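Local coordinates for variable region-containing chitin-binding protein 3 (Branchiostoma floridae, PDB 2FBO), which is an immune-type receptor protein of amphioxus whose two tandem V-type immunoglobulin domains are present here, and which probably binds chitin through a separate domain of the full-length protein, at residues N167-T172 / L188-Q193; T95-Q100 / V125-T130. All coordinates share one frame; numbering follows the deposited sequence.

Interaction 1 (N167-T172 / L188-Q193)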
# COMPACT_ATOMS: atom_id res chain seq x y z
N ASN A 167 -7.85 -4.04 15.41
CA ASN A 167 -8.99 -4.53 14.66
C ASN A 167 -8.33 -5.05 13.39
O ASN A 167 -7.34 -4.48 12.93
CB ASN A 167 -9.94 -3.38 14.31
CG ASN A 167 -11.25 -3.86 13.73
OD1 ASN A 167 -12.18 -4.18 14.47
ND2 ASN A 167 -11.34 -3.93 12.41
N VAL A 168 -8.85 -6.15 12.84
CA VAL A 168 -8.27 -6.73 11.63
C VAL A 168 -9.27 -6.77 10.49
O VAL A 168 -10.39 -7.27 10.66
CB VAL A 168 -7.78 -8.18 11.88
CG1 VAL A 168 -7.07 -8.71 10.64
CG2 VAL A 168 -6.86 -8.22 13.09
N THR A 169 -8.88 -6.25 9.33
CA THR A 169 -9.75 -6.26 8.17
C THR A 169 -8.96 -6.66 6.93
O THR A 169 -7.92 -6.07 6.63
CB THR A 169 -10.36 -4.88 7.89
OG1 THR A 169 -11.02 -4.39 9.07
CG2 THR A 169 -11.37 -4.97 6.75
N TRP A 170 -9.45 -7.67 6.22
CA TRP A 170 -8.80 -8.11 4.99
C TRP A 170 -9.63 -7.58 3.83
O TRP A 170 -10.86 -7.52 3.93
CB TRP A 170 -8.72 -9.64 4.91
CG TRP A 170 -7.75 -10.26 5.87
CD1 TRP A 170 -7.94 -10.49 7.20
CD2 TRP A 170 -6.44 -10.76 5.56
NE1 TRP A 170 -6.82 -11.10 7.74
CE2 TRP A 170 -5.89 -11.27 6.76
CE3 TRP A 170 -5.68 -10.82 4.39
CZ2 TRP A 170 -4.62 -11.84 6.81
CZ3 TRP A 170 -4.40 -11.39 4.44
CH2 TRP A 170 -3.89 -11.89 5.65
N TYR A 171 -8.95 -7.19 2.76
CA TYR A 171 -9.62 -6.67 1.57
C TYR A 171 -9.09 -7.38 0.34
O TYR A 171 -8.10 -8.10 0.39
CB TYR A 171 -9.33 -5.17 1.37
CG TYR A 171 -9.69 -4.24 2.50
CD1 TYR A 171 -8.84 -4.08 3.60
CD2 TYR A 171 -10.86 -3.48 2.46
CE1 TYR A 171 -9.15 -3.19 4.62
CE2 TYR A 171 -11.17 -2.59 3.47
CZ TYR A 171 -10.32 -2.45 4.55
OH TYR A 171 -10.63 -1.55 5.54
N THR A 172 -9.79 -7.19 -0.78
CA THR A 172 -9.35 -7.74 -2.06
C THR A 172 -9.29 -6.53 -2.99
O THR A 172 -9.96 -5.52 -2.76
CB THR A 172 -10.35 -8.78 -2.63
OG1 THR A 172 -11.64 -8.17 -2.80
CG2 THR A 172 -10.46 -9.97 -1.70
N LEU A 188 -13.12 -8.10 2.70
CA LEU A 188 -13.11 -9.55 2.53
C LEU A 188 -13.49 -10.25 3.83
O LEU A 188 -14.36 -11.13 3.86
CB LEU A 188 -11.71 -10.00 2.11
CG LEU A 188 -11.51 -11.50 1.92
CD1 LEU A 188 -12.41 -12.00 0.80
CD2 LEU A 188 -10.05 -11.78 1.59
N ALA A 189 -12.82 -9.86 4.91
CA ALA A 189 -13.07 -10.44 6.23
C ALA A 189 -12.76 -9.40 7.31
O ALA A 189 -12.03 -8.43 7.07
CB ALA A 189 -12.19 -11.66 6.42
N ASN A 190 -13.33 -9.60 8.49
CA ASN A 190 -13.12 -8.67 9.59
C ASN A 190 -13.24 -9.38 10.93
O ASN A 190 -14.05 -10.29 11.09
CB ASN A 190 -14.15 -7.54 9.54
CG ASN A 190 -13.90 -6.47 10.58
OD1 ASN A 190 -12.94 -5.69 10.48
ND2 ASN A 190 -14.75 -6.42 11.60
N LYS A 191 -12.42 -8.95 11.88
CA LYS A 191 -12.44 -9.50 13.23
C LYS A 191 -12.12 -8.36 14.19
O LYS A 191 -11.01 -7.85 14.20
CB LYS A 191 -11.38 -10.60 13.38
CG LYS A 191 -11.31 -11.17 14.79
CD LYS A 191 -10.18 -12.18 14.94
CE LYS A 191 -10.10 -12.68 16.38
NZ LYS A 191 -8.98 -13.63 16.61
N ASN A 192 -13.11 -7.96 14.98
CA ASN A 192 -12.90 -6.88 15.94
C ASN A 192 -12.43 -7.43 17.29
O ASN A 192 -12.45 -8.64 17.53
CB ASN A 192 -14.18 -6.05 16.11
CG ASN A 192 -15.34 -6.87 16.62
OD1 ASN A 192 -15.18 -7.75 17.46
ND2 ASN A 192 -16.54 -6.56 16.13
N GLN A 193 -12.02 -6.52 18.17
CA GLN A 193 -11.52 -6.89 19.49
C GLN A 193 -12.56 -7.50 20.42
O GLN A 193 -12.31 -7.68 21.62
CB GLN A 193 -10.90 -5.67 20.16
CG GLN A 193 -9.55 -5.32 19.59
CD GLN A 193 -8.57 -6.47 19.72
OE1 GLN A 193 -8.21 -6.87 20.83
NE2 GLN A 193 -8.14 -7.02 18.59
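The hairpin of strands C (167-175) and C' (184-191) in the second V-type domain is zipped here by backbone bonds, V168 N to K191 O at 3.1 Å and K191 N back to V168 O. One step along the strand, T169 and N190 form a non-hydrogen-bonded pair, and their side chains supply the bond that the backbones do not. N190 extends CG away from its own backbone N (chi1 -175°), which brings OD1 over to segment 167-172, where T169 OG1 donates to N190 OD1 at 2.7 Å in the carbonyl plane. N167 ND2 reaches a lone pair of N190 OD1 at 3.1 Å, the two amide planes 36° apart. These two donors probably offset the closeness of V168 O, a second acceptor 3.0 Å from N190 OD1. A leucine in place of N190 would probably leave both T169 OG1 and N167 ND2 without this shared acceptor and set the N167 amide freer to turn. On the other face of the sheet W170 is the core tryptophan of strand C in the V-set fold, packed against C230 of the C158–C230 disulfide. Opposite it sits a classic beta bulge: L188 N, at 2.6 Å, and A189 N, at 3.2 Å, both donate to W170 O from the same face of its carbonyl plane. L188 CB and A189 CB lie beside W170 CB, while L188 CD1 meets T172 CG2 at 3.8 Å.

Interaction 2 (T95-Q100 / V125-T130)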
# COMPACT_ATOMS: atom_id res chain seq x y z
N THR A 95 11.14 18.62 1.83
CA THR A 95 11.97 19.66 2.42
C THR A 95 11.23 20.57 3.39
O THR A 95 10.00 20.59 3.40
CB THR A 95 12.57 20.56 1.32
OG1 THR A 95 11.50 21.21 0.63
CG2 THR A 95 13.37 19.74 0.33
N HIS A 96 11.98 21.32 4.18
CA HIS A 96 11.40 22.26 5.15
C HIS A 96 10.25 21.65 5.94
O HIS A 96 9.18 22.24 6.08
CB HIS A 96 10.93 23.52 4.41
CG HIS A 96 11.99 24.15 3.56
ND1 HIS A 96 12.02 24.02 2.19
CD2 HIS A 96 13.08 24.88 3.89
CE1 HIS A 96 13.08 24.65 1.71
NE2 HIS A 96 13.74 25.18 2.73
N VAL A 97 10.51 20.47 6.49
CA VAL A 97 9.51 19.74 7.26
C VAL A 97 8.89 20.53 8.40
O VAL A 97 9.58 21.20 9.18
CB VAL A 97 10.13 18.44 7.84
CG1 VAL A 97 9.14 17.72 8.75
CG2 VAL A 97 10.57 17.53 6.70
N HIS A 98 7.56 20.45 8.48
CA HIS A 98 6.78 21.12 9.51
C HIS A 98 6.17 20.03 10.39
O HIS A 98 6.06 18.88 9.97
CB HIS A 98 5.65 21.94 8.89
CG HIS A 98 6.12 23.16 8.15
ND1 HIS A 98 7.14 23.13 7.23
CD2 HIS A 98 5.69 24.44 8.20
CE1 HIS A 98 7.32 24.35 6.73
NE2 HIS A 98 6.45 25.16 7.31
N PRO A 99 5.79 20.37 11.63
CA PRO A 99 5.19 19.40 12.54
C PRO A 99 4.00 18.68 11.91
O PRO A 99 3.82 17.47 12.08
CB PRO A 99 4.77 20.26 13.73
CG PRO A 99 5.84 21.31 13.77
CD PRO A 99 5.98 21.67 12.30
N GLN A 100 3.18 19.43 11.18
CA GLN A 100 2.01 18.89 10.51
C GLN A 100 2.34 17.87 9.42
O GLN A 100 1.45 17.17 8.93
CB GLN A 100 1.16 20.03 9.93
CG GLN A 100 0.43 20.85 10.99
CD GLN A 100 -0.73 20.09 11.62
OE1 GLN A 100 -1.76 19.88 10.99
NE2 GLN A 100 -0.55 19.67 12.87
N VAL A 125 5.04 4.47 4.98
CA VAL A 125 6.23 4.82 5.74
C VAL A 125 5.80 5.94 6.68
O VAL A 125 5.13 6.88 6.26
CB VAL A 125 7.37 5.33 4.83
CG1 VAL A 125 8.60 5.65 5.66
CG2 VAL A 125 7.70 4.28 3.77
N VAL A 126 6.15 5.82 7.96
CA VAL A 126 5.78 6.85 8.91
C VAL A 126 6.85 7.93 8.95
O VAL A 126 8.04 7.63 9.07
CB VAL A 126 5.58 6.27 10.33
CG1 VAL A 126 5.39 7.38 11.34
CG2 VAL A 126 4.37 5.34 10.34
N LEU A 127 6.41 9.18 8.83
CA LEU A 127 7.31 10.32 8.88
C LEU A 127 7.17 10.88 10.29
O LEU A 127 6.11 11.39 10.67
CB LEU A 127 6.91 11.39 7.84
CG LEU A 127 7.89 12.54 7.57
CD1 LEU A 127 7.46 13.28 6.30
CD2 LEU A 127 7.93 13.50 8.74
N LYS A 128 8.24 10.75 11.07
CA LYS A 128 8.25 11.21 12.45
C LYS A 128 9.02 12.51 12.58
O LYS A 128 10.21 12.57 12.26
CB LYS A 128 8.91 10.15 13.33
CG LYS A 128 8.03 9.62 14.46
CD LYS A 128 8.73 8.48 15.20
CE LYS A 128 10.07 8.91 15.78
NZ LYS A 128 9.92 9.87 16.91
N VAL A 129 8.35 13.56 13.04
CA VAL A 129 9.00 14.84 13.22
C VAL A 129 9.44 14.88 14.67
O VAL A 129 8.62 14.92 15.58
CB VAL A 129 8.05 16.01 12.94
CG1 VAL A 129 8.75 17.33 13.27
CG2 VAL A 129 7.63 15.99 11.47
N THR A 130 10.75 14.86 14.87
CA THR A 130 11.34 14.87 16.21
C THR A 130 10.60 15.78 17.18
O THR A 130 10.43 16.97 16.92
CB THR A 130 12.82 15.29 16.16
OG1 THR A 130 13.53 14.43 15.27
CG2 THR A 130 13.45 15.21 17.54
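V97 lays its CG1 methyl against V129 CG2 at 3.6 Å, the two valines lying alongside each other and running opposite ways. This is the E–F loop of the first V-set domain meeting the C-terminal part of strand G (120-129), close to where the chain passes on toward the second domain. The V97 methyl gets there because CG1 stands anti to the backbone N (chi1 175°). V97 CG1 also approaches L127 CD2, more loosely at 4.4 Å, since L127 and V129 point to one side of strand G two residues apart. V14 and V20 touch V97 as well, so the loop residue plugs the apolar interior between strands 11-14, 20-28 and 120-129. The contact is purely van der Waals across the two segments; outside them, H98 N bonds to D101 OD2, and the V97 backbone to G17 and G18. Beyond V97 the chain enters a 3-10 turn at P99 and Q100. The chain at the start of that turn also touches V129: H98 O stands 3.6 Å from V129 CG2, and P99 CA 4.2 Å from V129 CG1.

How the interactions relate
Each contact belongs to a different one of the two tandem V-type domains: interaction 2 to the first, interaction 1 to the second. Their centres are 30 Å apart and their nearest atoms about 16 Å, so they do not touch. They differ in kind: interaction 1 pairs neighbouring strands within one sheet, whereas interaction 2 joins a loop to a strand through apolar side chains. The two domains do touch near strand 120-129, which carries half of interaction 2: V126 packs on L239 in the F–G loop of the second domain, and that loop follows strand 226-233, the other neighbour of strand 167-175 in the sheet of interaction 1.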